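Local coordinates for protein ATP-dependent DNA ligase (Mycobacterium tuberculosis, PDB 6NHX) that seals breaks in double-stranded DNA at the expense of ATP and, together with Ku, repairs double-strand breaks by non-homologous end joining, at residues 16-21 with 184-189; 34-39 with 78-83; 194-199 with 272-277. The protein carries 1 engineered substitution. All blocks are in the same frame, centred on the assembly; numbering follows the deposited sequence.

How the interactions relate
Interactions 1 and 2 belong to the nucleotidyltransferase domain and approach ATP with different strands, interaction 1 at the phosphates and interaction 2 at the ribose and base; their centres lie about 21 Å apart. Interaction 3 is in the C-terminal OB domain and does not touch the nucleotide. Interaction 1 is only partly buried, a loop held to a strand by a backbone bond, a carboxylate and two waters. Interactions 2 and 3 are buried antiparallel strand pairs, but interaction 2 carries a salt bridge beside the ligand, whereas the side-chain contacts of interaction 3 are aliphatic. Trp-189 of interaction 1 packs on Arg-277 of interaction 3, where strand 184-187 is followed by strand 190-201.

Interaction 1 (16-21 with 184-189). With ATP (adenosine-5'-triphosphate), chain B.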
loop_
_atom_site.group_PDB
_atom_site.type_symbol
_atom_site.label_atom_id
_atom_site.label_comp_id
_atom_site.label_asym_id
_atom_site.label_seq_id
_atom_site.Cartn_x
_atom_site.Cartn_y
_atom_site.Cartn_z
ATOM N N GLY A 16 9.951 0.223 11.458
ATOM C CA GLY A 16 10.403 -0.100 12.793
ATOM C C GLY A 16 9.486 -1.095 13.456
ATOM O O GLY A 16 8.681 -1.761 12.797
ATOM N N THR A 17 9.579 -1.161 14.776
ATOM C CA THR A 17 8.764 -2.059 15.587
ATOM C C THR A 17 7.932 -1.223 16.544
ATOM O O THR A 17 8.474 -0.392 17.278
ATOM C CB THR A 17 9.652 -3.036 16.367
ATOM O OG1 THR A 17 10.247 -3.947 15.447
ATOM C CG2 THR A 17 8.836 -3.835 17.375
ATOM N N VAL A 18 6.612 -1.434 16.530
ATOM C CA VAL A 18 5.730 -0.632 17.376
ATOM C C VAL A 18 5.452 -1.255 18.737
ATOM O O VAL A 18 4.986 -0.543 19.645
ATOM C CB VAL A 18 4.392 -0.244 16.717
ATOM C CG1 VAL A 18 4.620 0.516 15.427
ATOM C CG2 VAL A 18 3.530 -1.472 16.481
ATOM N N ALA A 19 5.730 -2.551 18.910
ATOM C CA ALA A 19 5.567 -3.188 20.204
ATOM C C ALA A 19 6.704 -2.688 21.073
ATOM O O ALA A 19 7.878 -2.856 20.730
ATOM C CB ALA A 19 5.653 -4.705 20.058
ATOM N N GLY A 20 6.355 -2.052 22.185
ATOM C CA GLY A 20 7.300 -1.326 23.009
ATOM C C GLY A 20 6.936 0.132 23.158
ATOM O O GLY A 20 7.251 0.742 24.183
ATOM N N LEU A 21 6.227 0.692 22.174
ATOM C CA LEU A 21 5.784 2.079 22.247
ATOM C C LEU A 21 4.561 2.211 23.154
ATOM O O LEU A 21 3.685 1.339 23.177
ATOM C CB LEU A 21 5.460 2.594 20.844
ATOM C CG LEU A 21 6.641 2.512 19.863
ATOM C CD1 LEU A 21 6.253 3.000 18.475
ATOM C CD2 LEU A 21 7.834 3.309 20.380
ATOM N N VAL A 184 6.106 5.516 12.715
ATOM C CA VAL A 184 6.785 4.223 12.655
ATOM C C VAL A 184 5.829 3.212 12.035
ATOM O O VAL A 184 4.699 3.051 12.513
ATOM C CB VAL A 184 7.206 3.761 14.056
ATOM C CG1 VAL A 184 7.913 2.424 13.962
ATOM C CG2 VAL A 184 8.116 4.803 14.716
ATOM N N LYS A 185 6.259 2.543 10.969
ATOM C CA LYS A 185 5.434 1.571 10.266
ATOM C C LYS A 185 5.940 0.158 10.528
ATOM O O LYS A 185 7.151 -0.078 10.533
ATOM C CB LYS A 185 5.380 1.846 8.755
ATOM C CG LYS A 185 6.730 2.076 8.108
ATOM C CD LYS A 185 6.621 2.074 6.591
ATOM C CE LYS A 185 7.992 2.171 5.944
ATOM N NZ LYS A 185 7.928 1.947 4.465
ATOM N N ASP A 186 5.012 -0.780 10.719
ATOM C CA ASP A 186 5.333 -2.126 11.192
ATOM C C ASP A 186 4.290 -3.080 10.627
ATOM O O ASP A 186 3.097 -2.872 10.832
ATOM C CB ASP A 186 5.301 -2.109 12.731
ATOM C CG ASP A 186 5.830 -3.368 13.363
ATOM O OD1 ASP A 186 6.160 -4.316 12.630
ATOM O OD2 ASP A 186 5.895 -3.404 14.612
ATOM N N LYS A 187 4.728 -4.128 9.930
ATOM C CA LYS A 187 3.836 -5.094 9.301
ATOM C C LYS A 187 3.892 -6.435 10.026
ATOM O O LYS A 187 4.934 -6.824 10.557
ATOM C CB LYS A 187 4.233 -5.308 7.833
ATOM C CG LYS A 187 4.084 -4.062 6.967
ATOM C CD LYS A 187 3.994 -4.425 5.500
ATOM C CE LYS A 187 4.623 -3.357 4.636
ATOM N NZ LYS A 187 6.010 -3.709 4.242
ATOM N N HIS A 188 2.771 -7.169 10.004
ATOM C CA HIS A 188 2.735 -8.495 10.607
ATOM C C HIS A 188 3.609 -9.485 9.857
ATOM O O HIS A 188 4.236 -10.351 10.476
ATOM C CB HIS A 188 1.306 -9.008 10.644
ATOM C CG HIS A 188 0.387 -8.085 11.365
ATOM N ND1 HIS A 188 0.507 -7.819 12.709
ATOM C CD2 HIS A 188 -0.650 -7.334 10.922
ATOM C CE1 HIS A 188 -0.416 -6.946 13.067
ATOM N NE2 HIS A 188 -1.129 -6.637 12.001
ATOM N N TRP A 189 3.659 -9.400 8.533
ATOM C CA TRP A 189 4.378 -10.369 7.717
ATOM C C TRP A 189 5.723 -9.824 7.276
ATOM O O TRP A 189 5.831 -8.667 6.858
ATOM C CB TRP A 189 3.586 -10.705 6.454
ATOM C CG TRP A 189 2.414 -11.597 6.663
ATOM C CD1 TRP A 189 1.140 -11.218 6.992
ATOM C CD2 TRP A 189 2.397 -13.024 6.555
ATOM N NE1 TRP A 189 0.331 -12.331 7.091
ATOM C CE2 TRP A 189 1.081 -13.450 6.829
ATOM C CE3 TRP A 189 3.371 -13.985 6.247
ATOM C CZ2 TRP A 189 0.714 -14.790 6.809
ATOM C CZ3 TRP A 189 3.002 -15.320 6.225
ATOM C CH2 TRP A 189 1.683 -15.708 6.507
HETATM P PG ATP B . 6.851 3.935 1.514
HETATM O O1G ATP B . 6.897 4.112 3.018
HETATM O O2G ATP B . 8.009 4.553 0.755
HETATM O O3G ATP B . 5.500 4.307 0.930
HETATM P PB ATP B . 5.990 1.214 0.857
HETATM O O1B ATP B . 6.718 -0.093 0.674
HETATM O O2B ATP B . 5.033 1.727 -0.197
HETATM O O3B ATP B . 7.070 2.350 1.238
HETATM P PA ATP B . 5.049 0.064 3.346
HETATM O O1A ATP B . 6.421 -0.252 3.859
HETATM O O2A ATP B . 4.089 -0.958 2.794
HETATM O O3A ATP B . 5.206 1.210 2.247
HETATM O "O5'" ATP B . 4.312 1.039 4.407
HETATM C "C5'" ATP B . 2.911 1.283 4.313
HETATM C "C4'" ATP B . 2.607 2.389 3.297
HETATM O "O4'" ATP B . 1.223 2.714 3.433
HETATM C "C3'" ATP B . 3.377 3.670 3.538
HETATM O "O3'" ATP B . 3.450 4.395 2.314
HETATM C "C2'" ATP B . 2.446 4.396 4.467
HETATM O "O2'" ATP B . 2.669 5.813 4.475
HETATM C "C1'" ATP B . 1.072 4.051 3.903
HETATM N N9 ATP B . 0.038 3.976 4.955
HETATM C C8 ATP B . -0.889 2.996 5.099
HETATM N N7 ATP B . -1.712 3.256 6.152
HETATM C C5 ATP B . -1.306 4.432 6.668
HETATM C C6 ATP B . -1.719 5.261 7.791
HETATM N N6 ATP B . -2.723 4.873 8.586
HETATM N N1 ATP B . -1.047 6.401 8.007
HETATM C C2 ATP B . -0.029 6.802 7.235
HETATM N N3 ATP B . 0.418 6.082 6.194
HETATM C C4 ATP B . -0.167 4.902 5.890
HETATM O O HOH W 1 9.027 -4.645 12.232
HETATM O O HOH W 2 5.268 -4.786 16.849
#
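Asp-186 reaches from strand 184-187 into the bend formed by Gly-16, Thr-17 and Val-18. Its CB lies 3.4 Å from the carbonyl O of Gly-16 and also packs against CG1 of Val-18. With CG anti to the backbone N (chi1 -171°), the carboxylate extends beside that carbonyl toward the amides that follow it. OD1 accepts a bond from water 1 at 2.9 Å, and the same water donates to Gly-16 O, so a single molecule joins the two acceptors. OD2 takes the direct bond: Val-18 N donates to it at 2.8 Å, on the anti side and 27° out of the carboxylate plane. A second donor to OD2 is water 2, at 2.7 Å, which in turn accepts from Ala-19 N. Gly-16, Val-18 and Ala-19 are thus tied, directly or through water, to one acidic group; Phe-154 of helix 150-160 touches the side chain of Asp-186. The loop continues the parallel pairing of strand 12-15 with strand 184-187 for one more bond, Gly-16 N to Lys-185 O at 3.0 Å, and then leaves the sheet through a type II turn from Val-18 to Leu-21. Beside that bond, CG1 of Val-184 presses on CA of Gly-16 at 3.7 Å, and CG1 of Val-18 meets the same methyl. Lys-185 and Lys-187 form the pair of lysines of motif V of the nucleotidyltransferases, and their side chains leave the strand on the side away from the loop. The chain of Lys-185 is extended beyond CG, and NZ donates hydrogen bonds to O1A of the alpha phosphate (2.7 Å) and O1G of the gamma phosphate (2.8 Å) of ATP. Lys-187, bent near its end, brings CE and NZ alongside the alpha phosphate.

Interaction 2 (34-39 with 78-83); sequences GYRLLV and DGEAVV. With ATP (adenosine-5'-triphosphate), chain B.
Arg-36 grips Asp-78 side-on with two nitrogens, NE to OD1 at 2.7 Å and NH2 to OD2 at 2.8 Å. The guanidinium and carboxylate planes are only 12° apart, and the NH2 bond is almost straight and uses the syn lone pair of OD2. A bend at chi2 (76°) swings the arginine across from its own strand to its neighbour. CD2 of Leu-38 rests against OD1 of Asp-78 at 3.5 Å. The third nitrogen, NH1, is turned to the nucleotide, 3.3 Å from O2' of ATP, and N3 of the adenine lies above one guanidinium face, displaced toward its rim. Beside it Glu-80 brings OE1 to 3.6 Å from N9 of ATP; this oxygen is buried and has no polar partner in the model. In the second shell Tyr-174 OH is hydrogen-bonded to Asp-78 OD2, and the Met-11 carbonyl takes another bond from Arg-36 NH2. Further support comes from the antiparallel ladder. Tyr-35 with Ala-81 and Leu-37 with Gly-79 are hydrogen-bonded pairs, as in Leu-37 N to Gly-79 O at 3.0 Å; Arg-36 with Glu-80 is the non-hydrogen-bonded pair between them, and Leu-38 with Asp-78 the next one along. Arg-36, Asp-78 and Glu-80 therefore share the sheet face that looks on the nucleotide, while on the other face CD1 of Leu-37 meets CB of Ala-81 at 3.7 Å. Gly-34 and Arg-36 fall in the first sequence motif of the ATP-dependent ligases, and Asp-78, Gly-79 and Glu-80 are the DGE of motif III. In the five-stranded antiparallel sheet, strand 35-42 lies between strands 45-50 and 74-82, strand 74-82 pairs on its far side with strand 105-114, and helix 92-96 packs against Tyr-35 and Val-83.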
loop_
_atom_site.group_PDB
_atom_site.type_symbol
_atom_site.label_atom_id
_atom_site.label_comp_id
_atom_site.label_asym_id
_atom_site.label_seq_id
_atom_site.Cartn_x
_atom_site.Cartn_y
_atom_site.Cartn_z
ATOM N N GLY A 34 -2.994 0.643 -0.091
ATOM C CA GLY A 34 -3.708 1.380 -1.118
ATOM C C GLY A 34 -2.773 2.378 -1.764
ATOM O O GLY A 34 -1.553 2.156 -1.780
ATOM N N TYR A 35 -3.312 3.477 -2.279
ATOM C CA TYR A 35 -2.507 4.553 -2.838
ATOM C C TYR A 35 -2.686 5.791 -1.966
ATOM O O TYR A 35 -3.817 6.171 -1.641
ATOM C CB TYR A 35 -2.916 4.887 -4.273
ATOM C CG TYR A 35 -2.564 3.872 -5.330
ATOM C CD1 TYR A 35 -1.402 3.112 -5.262
ATOM C CD2 TYR A 35 -3.395 3.691 -6.413
ATOM C CE1 TYR A 35 -1.101 2.187 -6.256
ATOM C CE2 TYR A 35 -3.106 2.783 -7.400
ATOM C CZ TYR A 35 -1.967 2.031 -7.323
ATOM O OH TYR A 35 -1.720 1.134 -8.336
ATOM N N ARG A 36 -1.574 6.420 -1.608
ATOM C CA ARG A 36 -1.606 7.620 -0.782
ATOM C C ARG A 36 -2.148 8.797 -1.578
ATOM O O ARG A 36 -1.725 9.047 -2.710
ATOM C CB ARG A 36 -0.183 7.930 -0.327
ATOM C CG ARG A 36 -0.108 9.054 0.682
ATOM C CD ARG A 36 -0.539 8.587 2.056
ATOM N NE ARG A 36 -0.243 9.571 3.089
ATOM C CZ ARG A 36 0.920 9.672 3.720
ATOM N NH1 ARG A 36 1.910 8.838 3.434
ATOM N NH2 ARG A 36 1.091 10.602 4.645
ATOM N N LEU A 37 -3.075 9.545 -0.976
ATOM C CA LEU A 37 -3.633 10.721 -1.626
ATOM C C LEU A 37 -3.704 11.883 -0.652
ATOM O O LEU A 37 -4.084 11.712 0.508
ATOM C CB LEU A 37 -5.050 10.472 -2.144
ATOM C CG LEU A 37 -5.186 9.566 -3.366
ATOM C CD1 LEU A 37 -6.639 9.491 -3.791
ATOM C CD2 LEU A 37 -4.298 10.030 -4.521
ATOM N N LEU A 38 -3.350 13.066 -1.142
ATOM C CA LEU A 38 -3.716 14.323 -0.502
ATOM C C LEU A 38 -4.954 14.841 -1.218
ATOM O O LEU A 38 -5.010 14.842 -2.453
ATOM C CB LEU A 38 -2.575 15.344 -0.578
ATOM C CG LEU A 38 -1.291 14.930 0.160
ATOM C CD1 LEU A 38 -0.219 15.984 -0.036
ATOM C CD2 LEU A 38 -1.540 14.703 1.648
ATOM N N VAL A 39 -5.945 15.268 -0.444
ATOM C CA VAL A 39 -7.261 15.612 -0.975
ATOM C C VAL A 39 -7.594 17.042 -0.569
ATOM O O VAL A 39 -7.624 17.359 0.627
ATOM C CB VAL A 39 -8.340 14.655 -0.452
ATOM C CG1 VAL A 39 -9.742 15.098 -0.917
ATOM C CG2 VAL A 39 -8.027 13.213 -0.865
ATOM N N ASP A 78 -5.327 14.068 4.353
ATOM C CA ASP A 78 -4.339 13.061 3.996
ATOM C C ASP A 78 -4.958 11.705 4.281
ATOM O O ASP A 78 -5.634 11.526 5.295
ATOM C CB ASP A 78 -3.100 13.269 4.867
ATOM C CG ASP A 78 -1.921 12.385 4.479
ATOM O OD1 ASP A 78 -1.958 11.677 3.448
ATOM O OD2 ASP A 78 -0.927 12.414 5.244
ATOM N N GLY A 79 -4.737 10.745 3.391
ATOM C CA GLY A 79 -5.269 9.421 3.627
ATOM C C GLY A 79 -4.891 8.477 2.514
ATOM O O GLY A 79 -3.977 8.743 1.731
ATOM N N GLU A 80 -5.636 7.377 2.439
ATOM C CA GLU A 80 -5.354 6.301 1.495
ATOM C C GLU A 80 -6.587 6.041 0.644
ATOM O O GLU A 80 -7.688 5.894 1.181
ATOM C CB GLU A 80 -4.996 5.012 2.249
ATOM C CG GLU A 80 -4.199 4.008 1.440
ATOM C CD GLU A 80 -2.706 4.183 1.619
ATOM O OE1 GLU A 80 -2.298 5.069 2.392
ATOM O OE2 GLU A 80 -1.936 3.430 0.993
ATOM N N ALA A 81 -6.410 5.976 -0.675
ATOM C CA ALA A 81 -7.443 5.409 -1.529
ATOM C C ALA A 81 -7.315 3.894 -1.466
ATOM O O ALA A 81 -6.213 3.355 -1.595
ATOM C CB ALA A 81 -7.278 5.897 -2.965
ATOM N N VAL A 82 -8.438 3.214 -1.233
ATOM C CA VAL A 82 -8.442 1.778 -0.997
ATOM C C VAL A 82 -9.551 1.102 -1.791
ATOM O O VAL A 82 -10.602 1.690 -2.087
ATOM C CB VAL A 82 -8.571 1.399 0.495
ATOM C CG1 VAL A 82 -7.373 1.891 1.298
ATOM C CG2 VAL A 82 -9.889 1.961 1.053
ATOM N N VAL A 83 -9.298 -0.160 -2.110
ATOM C CA VAL A 83 -10.301 -1.087 -2.606
ATOM C C VAL A 83 -10.361 -2.230 -1.608
ATOM O O VAL A 83 -9.331 -2.839 -1.298
ATOM C CB VAL A 83 -9.956 -1.604 -4.019
ATOM C CG1 VAL A 83 -10.901 -2.728 -4.458
ATOM C CG2 VAL A 83 -9.943 -0.478 -5.034
HETATM P PG ATP B . 6.851 3.935 1.514
HETATM O O1G ATP B . 6.897 4.112 3.018
HETATM O O2G ATP B . 8.009 4.553 0.755
HETATM O O3G ATP B . 5.500 4.307 0.930
HETATM P PB ATP B . 5.990 1.214 0.857
HETATM O O1B ATP B . 6.718 -0.093 0.674
HETATM O O2B ATP B . 5.033 1.727 -0.197
HETATM O O3B ATP B . 7.070 2.350 1.238
HETATM P PA ATP B . 5.049 0.064 3.346
HETATM O O1A ATP B . 6.421 -0.252 3.859
HETATM O O2A ATP B . 4.089 -0.958 2.794
HETATM O O3A ATP B . 5.206 1.210 2.247
HETATM O "O5'" ATP B . 4.312 1.039 4.407
HETATM C "C5'" ATP B . 2.911 1.283 4.313
HETATM C "C4'" ATP B . 2.607 2.389 3.297
HETATM O "O4'" ATP B . 1.223 2.714 3.433
HETATM C "C3'" ATP B . 3.377 3.670 3.538
HETATM O "O3'" ATP B . 3.450 4.395 2.314
HETATM C "C2'" ATP B . 2.446 4.396 4.467
HETATM O "O2'" ATP B . 2.669 5.813 4.475
HETATM C "C1'" ATP B . 1.072 4.051 3.903
HETATM N N9 ATP B . 0.038 3.976 4.955
HETATM C C8 ATP B . -0.889 2.996 5.099
HETATM N N7 ATP B . -1.712 3.256 6.152
HETATM C C5 ATP B . -1.306 4.432 6.668
HETATM C C6 ATP B . -1.719 5.261 7.791
HETATM N N6 ATP B . -2.723 4.873 8.586
HETATM N N1 ATP B . -1.047 6.401 8.007
HETATM C C2 ATP B . -0.029 6.802 7.235
HETATM N N3 ATP B . 0.418 6.082 6.194
HETATM C C4 ATP B . -0.167 4.902 5.890
#

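Interaction 3 (194-199 with 272-277)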
loop_
_atom_site.group_PDB
_atom_site.type_symbol
_atom_site.label_atom_id
_atom_site.label_comp_id
_atom_site.label_asym_id
_atom_site.label_seq_id
_atom_site.Cartn_x
_atom_site.Cartn_y
_atom_site.Cartn_z
ATOM N N VAL A 194 10.783 -9.413 -5.094
ATOM C CA VAL A 194 11.193 -10.474 -6.008
ATOM C C VAL A 194 11.041 -9.970 -7.433
ATOM O O VAL A 194 10.331 -9.000 -7.697
ATOM C CB VAL A 194 10.384 -11.777 -5.816
ATOM C CG1 VAL A 194 10.606 -12.371 -4.426
ATOM C CG2 VAL A 194 8.909 -11.519 -6.070
ATOM N N VAL A 195 11.735 -10.621 -8.361
ATOM C CA VAL A 195 11.577 -10.356 -9.788
ATOM C C VAL A 195 10.783 -11.497 -10.411
ATOM O O VAL A 195 11.021 -12.675 -10.103
ATOM C CB VAL A 195 12.946 -10.172 -10.471
ATOM C CG1 VAL A 195 12.803 -10.020 -11.991
ATOM C CG2 VAL A 195 13.666 -8.979 -9.868
ATOM N N ILE A 196 9.816 -11.156 -11.261
ATOM C CA ILE A 196 9.015 -12.169 -11.937
ATOM C C ILE A 196 9.800 -12.742 -13.107
ATOM O O ILE A 196 10.278 -11.998 -13.973
ATOM C CB ILE A 196 7.682 -11.572 -12.408
ATOM C CG1 ILE A 196 6.912 -11.007 -11.209
ATOM C CG2 ILE A 196 6.888 -12.630 -13.136
ATOM C CD1 ILE A 196 5.681 -10.198 -11.604
ATOM N N GLY A 197 9.940 -14.070 -13.140
ATOM C CA GLY A 197 10.597 -14.713 -14.260
ATOM C C GLY A 197 9.705 -15.523 -15.181
ATOM O O GLY A 197 10.117 -15.944 -16.263
ATOM N N GLY A 198 8.459 -15.722 -14.765
ATOM C CA GLY A 198 7.513 -16.438 -15.600
ATOM C C GLY A 198 6.166 -16.491 -14.918
ATOM O O GLY A 198 6.010 -16.092 -13.762
ATOM N N TRP A 199 5.181 -16.990 -15.660
ATOM C CA TRP A 199 3.838 -17.075 -15.102
ATOM C C TRP A 199 3.118 -18.308 -15.623
ATOM O O TRP A 199 3.397 -18.795 -16.717
ATOM C CB TRP A 199 3.006 -15.807 -15.371
ATOM C CG TRP A 199 2.747 -15.521 -16.818
ATOM C CD1 TRP A 199 3.529 -14.783 -17.661
ATOM C CD2 TRP A 199 1.610 -15.937 -17.588
ATOM N NE1 TRP A 199 2.957 -14.722 -18.911
ATOM C CE2 TRP A 199 1.782 -15.428 -18.896
ATOM C CE3 TRP A 199 0.471 -16.699 -17.303
ATOM C CZ2 TRP A 199 0.853 -15.653 -19.913
ATOM C CZ3 TRP A 199 -0.450 -16.924 -18.317
ATOM C CH2 TRP A 199 -0.253 -16.401 -19.605
ATOM N N LEU A 272 10.177 -6.998 -14.075
ATOM C CA LEU A 272 9.141 -6.561 -13.141
ATOM C C LEU A 272 9.440 -7.008 -11.717
ATOM O O LEU A 272 9.668 -8.198 -11.465
ATOM C CB LEU A 272 7.786 -7.136 -13.545
ATOM C CG LEU A 272 7.118 -6.647 -14.823
ATOM C CD1 LEU A 272 5.702 -7.187 -14.859
ATOM C CD2 LEU A 272 7.124 -5.130 -14.898
ATOM N N VAL A 273 9.403 -6.065 -10.794
ATOM C CA VAL A 273 9.528 -6.326 -9.367
ATOM C C VAL A 273 8.134 -6.476 -8.770
ATOM O O VAL A 273 7.195 -5.749 -9.130
ATOM C CB VAL A 273 10.314 -5.192 -8.681
ATOM C CG1 VAL A 273 10.445 -5.426 -7.186
ATOM C CG2 VAL A 273 11.673 -5.028 -9.330
ATOM N N ALA A 274 7.991 -7.419 -7.860
ATOM C CA ALA A 274 6.791 -7.590 -7.063
ATOM C C ALA A 274 7.190 -7.729 -5.604
ATOM O O ALA A 274 8.350 -7.976 -5.275
ATOM C CB ALA A 274 6.031 -8.843 -7.483
ATOM N N GLU A 275 6.220 -7.564 -4.718
ATOM C CA GLU A 275 6.423 -7.793 -3.300
ATOM C C GLU A 275 5.571 -8.970 -2.870
ATOM O O GLU A 275 4.394 -9.058 -3.243
ATOM C CB GLU A 275 6.037 -6.562 -2.485
ATOM C CG GLU A 275 7.223 -5.828 -1.914
ATOM C CD GLU A 275 6.815 -4.580 -1.172
ATOM O OE1 GLU A 275 7.673 -3.992 -0.484
ATOM O OE2 GLU A 275 5.635 -4.188 -1.278
ATOM N N VAL A 276 6.169 -9.878 -2.109
ATOM C CA VAL A 276 5.427 -10.991 -1.545
ATOM C C VAL A 276 5.665 -11.049 -0.043
ATOM O O VAL A 276 6.704 -10.616 0.467
ATOM C CB VAL A 276 5.790 -12.322 -2.232
ATOM C CG1 VAL A 276 5.505 -12.234 -3.739
ATOM C CG2 VAL A 276 7.228 -12.654 -1.991
ATOM N N ARG A 277 4.679 -11.571 0.668
ATOM C CA ARG A 277 4.819 -11.895 2.076
ATOM C C ARG A 277 5.284 -13.336 2.195
ATOM O O ARG A 277 5.051 -14.153 1.310
ATOM C CB ARG A 277 3.470 -11.768 2.770
ATOM C CG ARG A 277 2.776 -10.421 2.561
ATOM C CD ARG A 277 1.424 -10.418 3.236
ATOM N NE ARG A 277 0.580 -9.322 2.771
ATOM C CZ ARG A 277 -0.219 -9.404 1.719
ATOM N NH1 ARG A 277 -0.293 -10.529 1.012
ATOM N NH2 ARG A 277 -0.945 -8.354 1.377
HETATM O O HOH W 3 9.502 -9.663 -15.102
#
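Val-194 lies across Ala-274 and Val-276, where the short alanine side chain makes a shallow place beside the larger valine. Its CG2 meets CB of Ala-274 at 4.2 Å, and its CG1 meets CG2 of Val-276 at the same distance, the two valine side chains crossing at about a right angle. CD1 of Ile-196 leans into the same shallow place, 4.4 Å from CB of Ala-274. That isoleucine tip also reaches CB of Leu-272, 4.2 Å away. With CG1 anti to the carbonyl carbon (chi1 -58°), Ile-196 extends toward the neighbouring strand. On the other face Val-195 and Val-273 are paired more loosely, CG2 to CG2 at 4.5 Å. Backbone bonds set the register. Val-194 and Ala-274 form a hydrogen-bonded antiparallel pair, N to O in both directions, while Val-195 and Val-273 make the non-hydrogen-bonded pair next to it. Ile-196 N then donates to Leu-272 O at 3.0 Å; the return bond of this pair is replaced by water 3, which donates to Ile-196 O at 2.7 Å and accepts from Leu-272 N at 2.9 Å. The strand segments meet at 116°, far from a flat antiparallel pairing, and the glycines that follow, Gly-197 and Gly-198, form a classic beta bulge opposite Leu-212. Leu-243 of helix 235-243 packs on both Ile-196 and Leu-272, and Met-213 of strand 208-217 fits against Val-194 and Val-276. A long, strongly curved strand, 190-201, that pairs in turn with strands 208-217, 266-268 and 273-278 around an apolar interior, with a helix packed against it, is characteristic of the OB-fold barrel of the ligase C-terminal domain.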